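Local coordinates for protein beta-agarase (Persicobacter, PDB 6AII) that probably hydrolyses the beta-1,4 linkages of agarose to release neoagarobiose, as a calcium-binding GH16-family beta-agarase catalytic domain, at residues H177-Y191 with F262-L276. Numbering follows the deposited sequence. Where two conformers were deposited one is given.
Sequences HHVFNNRHLTNFDDY and FNVLDKYNYTNGKGL
The Tyr270 and Tyr191 rings each carry an aliphatic carbon on one face and backbone atoms at the edge. Over the centre of the Tyr270 ring sits Asn181 CB, 3.5 Å from the centroid, a CH-pi contact. With CG anti to the backbone N (chi1 -169°), the Asn181 amide is laid over the same ring, the planes only 7° apart. This amide is held in turn by a hydrogen bond from ND2 to Asp189 OD2, on the anti lone pair. Val179 O and Tyr191 N lie at the edge of Tyr270, and Asp189 CB touches Tyr270 OH at 3.3 Å.

On Tyr191, Lys267 CB covers one face, 3.7 Å from the centroid, while Val264 O and Leu265 O line the edge. Tyr191 OH donates to Val264 O at 2.7 Å, tilted from the carbonyl plane. Next to it, His177 NE2 donates to Leu265 O (2.8 Å, N-H...O 165°), in plane with both the imidazole and the carbonyl. The two bonds grip consecutive carbonyls of the loop. A leucine in place of Tyr191 would probably leave Val264 O without its hydroxyl donor and Lys267 CB without its aromatic face.

Val179 packs against the loop, in the conformer given with CG1 meeting Leu276 CD2 and CG2 lying against Asp266 OD1. That carboxylate braces the loop from within: OD1 accepts from Tyr270 N, and OD2 from both Thr271 OG1 and N.

Outside the pair, Glu197 forms a salt bridge with Lys267 NZ and a hydrogen bond with Tyr268 OH, and Leu229 of strand 228-233 packs on His177, Leu265 and Leu276. The contact thus lays the loop between strands 255-259 and 280-287 against the antiparallel hairpin of strands 173-181 and 189-191, in the beta-sandwich of the GH16 fold; strand 173-181 also pairs with strand 144-151.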
loop_
_atom_site.group_PDB
_atom_site.type_symbol
_atom_site.label_atom_id
_atom_site.label_comp_id
_atom_site.label_asym_id
_atom_site.label_seq_id
_atom_site.Cartn_x
_atom_site.Cartn_y
_atom_site.Cartn_z
ATOM N N HIS A 177 6.938 -5.868 4.915
ATOM C CA HIS A 177 7.678 -6.132 3.667
ATOM C C HIS A 177 7.775 -7.653 3.530
ATOM O O HIS A 177 7.538 -8.356 4.518
ATOM C CB HIS A 177 9.047 -5.471 3.741
ATOM C CG HIS A 177 10.022 -6.195 4.620
ATOM N ND1 HIS A 177 10.071 -6.032 5.982
ATOM C CD2 HIS A 177 10.915 -7.196 4.311
ATOM C CE1 HIS A 177 11.010 -6.805 6.499
ATOM N NE2 HIS A 177 11.530 -7.590 5.468
ATOM N N HIS A 178 8.168 -8.138 2.342
ATOM C CA HIS A 178 8.293 -9.610 2.127
ATOM C C HIS A 178 9.588 -9.865 1.357
ATOM O O HIS A 178 9.916 -9.061 0.473
ATOM C CB HIS A 178 7.140 -10.180 1.310
ATOM C CG HIS A 178 5.789 -10.063 1.935
ATOM N ND1 HIS A 178 5.147 -11.167 2.402
ATOM C CD2 HIS A 178 4.968 -8.993 2.128
ATOM C CE1 HIS A 178 3.957 -10.810 2.876
ATOM N NE2 HIS A 178 3.821 -9.459 2.731
ATOM N N VAL A 179 10.244 -10.951 1.736
ATOM C CA VAL A 179 11.220 -11.539 0.825
ATOM C C VAL A 179 10.831 -13.003 0.616
ATOM O O VAL A 179 10.526 -13.753 1.548
ATOM C CB VAL A 179 12.669 -11.379 1.313
ATOM C CG1 VAL A 179 13.122 -9.934 1.251
ATOM C CG2 VAL A 179 12.899 -11.932 2.710
ATOM N N PHE A 180 10.837 -13.364 -0.661
ATOM C CA PHE A 180 10.414 -14.635 -1.105
ATOM C C PHE A 180 11.629 -15.508 -1.452
ATOM O O PHE A 180 12.740 -15.022 -1.567
ATOM C CB PHE A 180 9.516 -14.497 -2.332
ATOM C CG PHE A 180 8.233 -13.730 -2.052
ATOM C CD1 PHE A 180 7.130 -14.369 -1.527
ATOM C CD2 PHE A 180 8.161 -12.357 -2.286
ATOM C CE1 PHE A 180 5.959 -13.681 -1.257
ATOM C CE2 PHE A 180 6.984 -11.671 -2.017
ATOM C CZ PHE A 180 5.900 -12.331 -1.469
ATOM N N ASN A 181 11.348 -16.798 -1.604
ATOM C CA ASN A 181 12.411 -17.743 -1.956
ATOM C C ASN A 181 11.782 -18.856 -2.794
ATOM O O ASN A 181 10.664 -19.273 -2.538
ATOM C CB ASN A 181 13.061 -18.296 -0.690
ATOM C CG ASN A 181 14.338 -19.074 -0.961
ATOM O OD1 ASN A 181 15.205 -18.614 -1.695
ATOM N ND2 ASN A 181 14.440 -20.247 -0.356
ATOM N N ASN A 182 12.500 -19.304 -3.820
ATOM C CA ASN A 182 12.059 -20.495 -4.595
ATOM C C ASN A 182 10.683 -20.293 -5.232
ATOM O O ASN A 182 9.800 -21.190 -5.127
ATOM C CB ASN A 182 11.997 -21.749 -3.724
ATOM C CG ASN A 182 13.367 -22.253 -3.348
ATOM O OD1 ASN A 182 14.293 -22.177 -4.145
ATOM N ND2 ASN A 182 13.504 -22.708 -2.121
ATOM N N ARG A 183 10.476 -19.156 -5.904
ATOM C CA ARG A 183 9.158 -18.916 -6.548
ATOM C C ARG A 183 8.940 -19.856 -7.756
ATOM O O ARG A 183 7.814 -19.944 -8.263
ATOM C CB ARG A 183 8.994 -17.445 -6.942
ATOM C CG ARG A 183 8.880 -16.513 -5.739
ATOM C CD ARG A 183 8.485 -15.088 -6.111
ATOM N NE ARG A 183 7.071 -15.011 -6.383
ATOM C CZ ARG A 183 6.129 -14.576 -5.548
ATOM N NH1 ARG A 183 6.298 -13.498 -4.802
ATOM N NH2 ARG A 183 4.960 -15.190 -5.528
ATOM N N HIS A 184 9.984 -20.552 -8.221
ATOM C CA HIS A 184 9.805 -21.619 -9.235
ATOM C C HIS A 184 9.018 -22.794 -8.630
ATOM O O HIS A 184 8.283 -23.442 -9.368
ATOM C CB HIS A 184 11.146 -22.053 -9.856
ATOM C CG HIS A 184 12.116 -22.625 -8.875
ATOM N ND1 HIS A 184 13.078 -21.849 -8.248
ATOM C CD2 HIS A 184 12.267 -23.880 -8.395
ATOM C CE1 HIS A 184 13.789 -22.605 -7.435
ATOM N NE2 HIS A 184 13.310 -23.855 -7.504
ATOM N N LEU A 185 9.145 -23.075 -7.321
ATOM C CA LEU A 185 8.288 -24.100 -6.662
ATOM C C LEU A 185 6.854 -23.560 -6.476
ATOM O O LEU A 185 6.614 -22.333 -6.486
ATOM C CB LEU A 185 8.887 -24.517 -5.311
ATOM C CG LEU A 185 10.037 -25.525 -5.314
ATOM C CD1 LEU A 185 10.051 -26.383 -6.575
ATOM C CD2 LEU A 185 11.385 -24.841 -5.131
ATOM N N THR A 186 5.906 -24.491 -6.302
ATOM C CA THR A 186 4.499 -24.191 -5.927
ATOM C C THR A 186 4.440 -23.714 -4.474
ATOM O O THR A 186 3.736 -22.753 -4.157
ATOM C CB THR A 186 3.593 -25.426 -6.065
ATOM O OG1 THR A 186 3.438 -25.639 -7.466
ATOM C CG2 THR A 186 2.228 -25.277 -5.422
ATOM N N ASN A 187 5.164 -24.446 -3.621
ATOM C CA ASN A 187 5.351 -24.151 -2.185
ATOM C C ASN A 187 6.599 -23.260 -1.992
ATOM O O ASN A 187 7.589 -23.649 -1.333
ATOM C CB ASN A 187 5.442 -25.452 -1.371
ATOM C CG ASN A 187 6.612 -26.335 -1.774
ATOM O OD1 ASN A 187 7.030 -26.352 -2.936
ATOM N ND2 ASN A 187 7.155 -27.069 -0.812
ATOM N N PHE A 188 6.559 -22.058 -2.579
ATOM C CA PHE A 188 7.633 -21.068 -2.409
ATOM C C PHE A 188 7.585 -20.519 -0.973
ATOM O O PHE A 188 6.617 -20.723 -0.264
ATOM C CB PHE A 188 7.511 -20.005 -3.499
ATOM C CG PHE A 188 6.275 -19.147 -3.441
ATOM C CD1 PHE A 188 6.180 -18.107 -2.527
ATOM C CD2 PHE A 188 5.234 -19.335 -4.345
ATOM C CE1 PHE A 188 5.051 -17.303 -2.488
ATOM C CE2 PHE A 188 4.110 -18.523 -4.313
ATOM C CZ PHE A 188 4.021 -17.511 -3.383
ATOM N N ASP A 189 8.671 -19.930 -0.504
ATOM C CA ASP A 189 8.720 -19.429 0.813
ATOM C C ASP A 189 8.388 -17.925 0.765
ATOM O O ASP A 189 8.736 -17.239 -0.174
ATOM C CB ASP A 189 10.107 -19.618 1.420
ATOM C CG ASP A 189 10.530 -21.079 1.399
ATOM O OD1 ASP A 189 9.751 -21.884 1.902
ATOM O OD2 ASP A 189 11.614 -21.371 0.866
ATOM N N ASP A 190 7.791 -17.467 1.845
ATOM C CA ASP A 190 7.505 -16.020 2.019
ATOM C C ASP A 190 7.826 -15.608 3.454
ATOM O O ASP A 190 7.103 -16.014 4.404
ATOM C CB ASP A 190 6.028 -15.854 1.773
ATOM C CG ASP A 190 5.507 -14.447 1.996
ATOM O OD1 ASP A 190 6.290 -13.601 2.438
ATOM O OD2 ASP A 190 4.307 -14.269 1.750
ATOM N N TYR A 191 8.865 -14.813 3.675
ATOM C CA TYR A 191 9.130 -14.246 4.964
ATOM C C TYR A 191 8.573 -12.812 5.007
ATOM O O TYR A 191 8.944 -11.976 4.168
ATOM C CB TYR A 191 10.628 -14.147 5.316
ATOM C CG TYR A 191 10.919 -13.303 6.526
ATOM C CD1 TYR A 191 10.446 -13.642 7.775
ATOM C CD2 TYR A 191 11.517 -12.046 6.398
ATOM C CE1 TYR A 191 10.653 -12.841 8.889
ATOM C CE2 TYR A 191 11.697 -11.214 7.494
ATOM C CZ TYR A 191 11.235 -11.589 8.739
ATOM O OH TYR A 191 11.341 -10.802 9.835
ATOM N N PHE A 262 17.920 -12.667 15.074
ATOM C CA PHE A 262 18.028 -12.865 13.640
ATOM C C PHE A 262 17.853 -11.497 12.960
ATOM O O PHE A 262 17.438 -10.515 13.630
ATOM C CB PHE A 262 16.943 -13.837 13.153
ATOM C CG PHE A 262 15.560 -13.482 13.650
ATOM C CD1 PHE A 262 14.780 -12.554 12.953
ATOM C CD2 PHE A 262 15.053 -14.026 14.825
ATOM C CE1 PHE A 262 13.512 -12.213 13.412
ATOM C CE2 PHE A 262 13.784 -13.671 15.285
ATOM C CZ PHE A 262 13.028 -12.757 14.584
ATOM N N ASN A 263 18.235 -11.428 11.715
ATOM C CA ASN A 263 18.030 -10.215 10.911
ATOM C C ASN A 263 16.519 -10.080 10.661
ATOM O O ASN A 263 15.906 -11.015 10.141
ATOM C CB ASN A 263 18.828 -10.299 9.621
ATOM C CG ASN A 263 18.698 -9.055 8.764
ATOM O OD1 ASN A 263 17.643 -8.848 8.166
ATOM N ND2 ASN A 263 19.758 -8.245 8.695
ATOM N N VAL A 264 15.919 -8.932 10.993
ATOM C CA VAL A 264 14.429 -8.853 10.885
ATOM C C VAL A 264 13.980 -8.467 9.487
ATOM O O VAL A 264 12.774 -8.656 9.231
ATOM C CB VAL A 264 13.850 -7.889 11.928
ATOM C CG1 VAL A 264 14.158 -8.334 13.327
ATOM C CG2 VAL A 264 14.261 -6.442 11.679
ATOM N N LEU A 265 14.888 -8.056 8.583
ATOM C CA LEU A 265 14.524 -7.833 7.179
ATOM C C LEU A 265 14.550 -9.115 6.355
ATOM O O LEU A 265 13.729 -9.269 5.483
ATOM C CB LEU A 265 15.386 -6.774 6.535
ATOM C CG LEU A 265 15.090 -5.466 7.258
ATOM C CD1 LEU A 265 16.168 -5.096 8.258
ATOM C CD2 LEU A 265 14.653 -4.368 6.358
ATOM N N ASP A 266 15.460 -10.019 6.721
ATOM C CA ASP A 266 15.653 -11.278 5.934
ATOM C C ASP A 266 16.026 -12.411 6.881
ATOM O O ASP A 266 17.183 -12.807 6.991
ATOM C CB ASP A 266 16.682 -11.059 4.828
ATOM C CG ASP A 266 16.913 -12.301 3.967
ATOM O OD1 ASP A 266 16.005 -13.176 3.937
ATOM O OD2 ASP A 266 17.968 -12.350 3.302
ATOM N N LYS A 267 15.044 -12.908 7.578
ATOM C CA LYS A 267 15.266 -13.756 8.730
ATOM C C LYS A 267 15.974 -15.059 8.336
ATOM O O LYS A 267 16.821 -15.523 9.101
ATOM C CB LYS A 267 13.925 -14.079 9.377
ATOM C CG LYS A 267 14.008 -15.016 10.563
ATOM C CD LYS A 267 12.695 -15.147 11.311
ATOM C CE LYS A 267 12.831 -16.039 12.532
ATOM N NZ LYS A 267 11.578 -16.090 13.337
ATOM N N TYR A 268 15.582 -15.609 7.223
ATOM C CA TYR A 268 16.043 -16.970 6.811
ATOM C C TYR A 268 17.077 -16.833 5.690
ATOM O O TYR A 268 17.368 -17.829 5.024
ATOM C CB TYR A 268 14.844 -17.808 6.385
ATOM C CG TYR A 268 13.867 -18.016 7.491
ATOM C CD1 TYR A 268 14.144 -18.851 8.554
ATOM C CD2 TYR A 268 12.669 -17.301 7.510
ATOM C CE1 TYR A 268 13.260 -18.986 9.605
ATOM C CE2 TYR A 268 11.772 -17.441 8.546
ATOM C CZ TYR A 268 12.046 -18.309 9.587
ATOM O OH TYR A 268 11.142 -18.459 10.589
ATOM N N ASN A 269 17.588 -15.631 5.473
ATOM C CA ASN A 269 18.637 -15.337 4.468
ATOM C C ASN A 269 18.245 -15.813 3.072
ATOM O O ASN A 269 18.960 -16.573 2.405
ATOM C CB ASN A 269 19.979 -15.962 4.830
ATOM C CG ASN A 269 21.057 -15.505 3.869
ATOM O OD1 ASN A 269 20.811 -14.636 3.029
ATOM N ND2 ASN A 269 22.211 -16.151 3.911
ATOM N N TYR A 270 17.126 -15.341 2.604
ATOM C CA TYR A 270 16.710 -15.596 1.257
ATOM C C TYR A 270 17.358 -14.651 0.243
ATOM O O TYR A 270 17.096 -14.831 -0.971
ATOM C CB TYR A 270 15.215 -15.459 1.054
ATOM C CG TYR A 270 14.362 -16.350 1.893
ATOM C CD1 TYR A 270 14.800 -17.598 2.336
ATOM C CD2 TYR A 270 13.058 -15.990 2.152
ATOM C CE1 TYR A 270 13.972 -18.409 3.093
ATOM C CE2 TYR A 270 12.236 -16.784 2.919
ATOM C CZ TYR A 270 12.683 -18.005 3.388
ATOM O OH TYR A 270 11.855 -18.805 4.146
ATOM N N THR A 271 18.149 -13.667 0.668
ATOM C CA THR A 271 18.740 -12.706 -0.254
ATOM C C THR A 271 20.242 -12.928 -0.382
ATOM O O THR A 271 20.922 -12.088 -0.904
ATOM C CB THR A 271 18.471 -11.258 0.201
ATOM O OG1 THR A 271 19.181 -10.994 1.405
ATOM C CG2 THR A 271 16.993 -11.001 0.382
ATOM N N ASN A 272 20.694 -14.034 0.168
ATOM C CA ASN A 272 22.088 -14.427 0.173
ATOM C C ASN A 272 22.942 -13.291 0.736
ATOM O O ASN A 272 23.888 -12.871 0.103
ATOM C CB ASN A 272 22.497 -14.881 -1.226
ATOM C CG ASN A 272 23.931 -15.376 -1.296
ATOM O OD1 ASN A 272 24.481 -15.866 -0.308
ATOM N ND2 ASN A 272 24.547 -15.215 -2.456
ATOM N N GLY A 273 22.549 -12.776 1.903
ATOM C CA GLY A 273 23.259 -11.810 2.661
ATOM C C GLY A 273 23.164 -10.382 2.131
ATOM O O GLY A 273 23.839 -9.510 2.643
ATOM N N LYS A 274 22.373 -10.113 1.114
ATOM C CA LYS A 274 22.339 -8.766 0.484
ATOM C C LYS A 274 21.275 -7.841 1.115
ATOM O O LYS A 274 21.429 -6.627 0.993
ATOM C CB LYS A 274 22.052 -8.907 -1.008
ATOM C CG LYS A 274 23.179 -9.576 -1.799
ATOM C CD LYS A 274 24.444 -8.713 -1.833
ATOM C CE LYS A 274 25.742 -9.449 -1.563
ATOM N NZ LYS A 274 26.144 -10.265 -2.727
ATOM N N GLY A 275 20.213 -8.398 1.681
ATOM C CA GLY A 275 19.072 -7.596 2.178
ATOM C C GLY A 275 18.198 -7.116 1.025
ATOM O O GLY A 275 18.153 -7.715 -0.037
ATOM N N LEU A 276 17.426 -6.047 1.261
ATOM C CA LEU A 276 16.472 -5.560 0.256
ATOM C C LEU A 276 17.208 -4.639 -0.721
ATOM O O LEU A 276 17.516 -3.518 -0.335
ATOM C CB LEU A 276 15.385 -4.752 0.971
ATOM C CG LEU A 276 14.377 -5.569 1.762
ATOM C CD1 LEU A 276 13.461 -4.649 2.584
ATOM C CD2 LEU A 276 13.567 -6.408 0.842
HETATM O O HOH W 1 14.511 -13.146 -1.989
HETATM O O HOH W 2 9.431 -17.876 5.473
#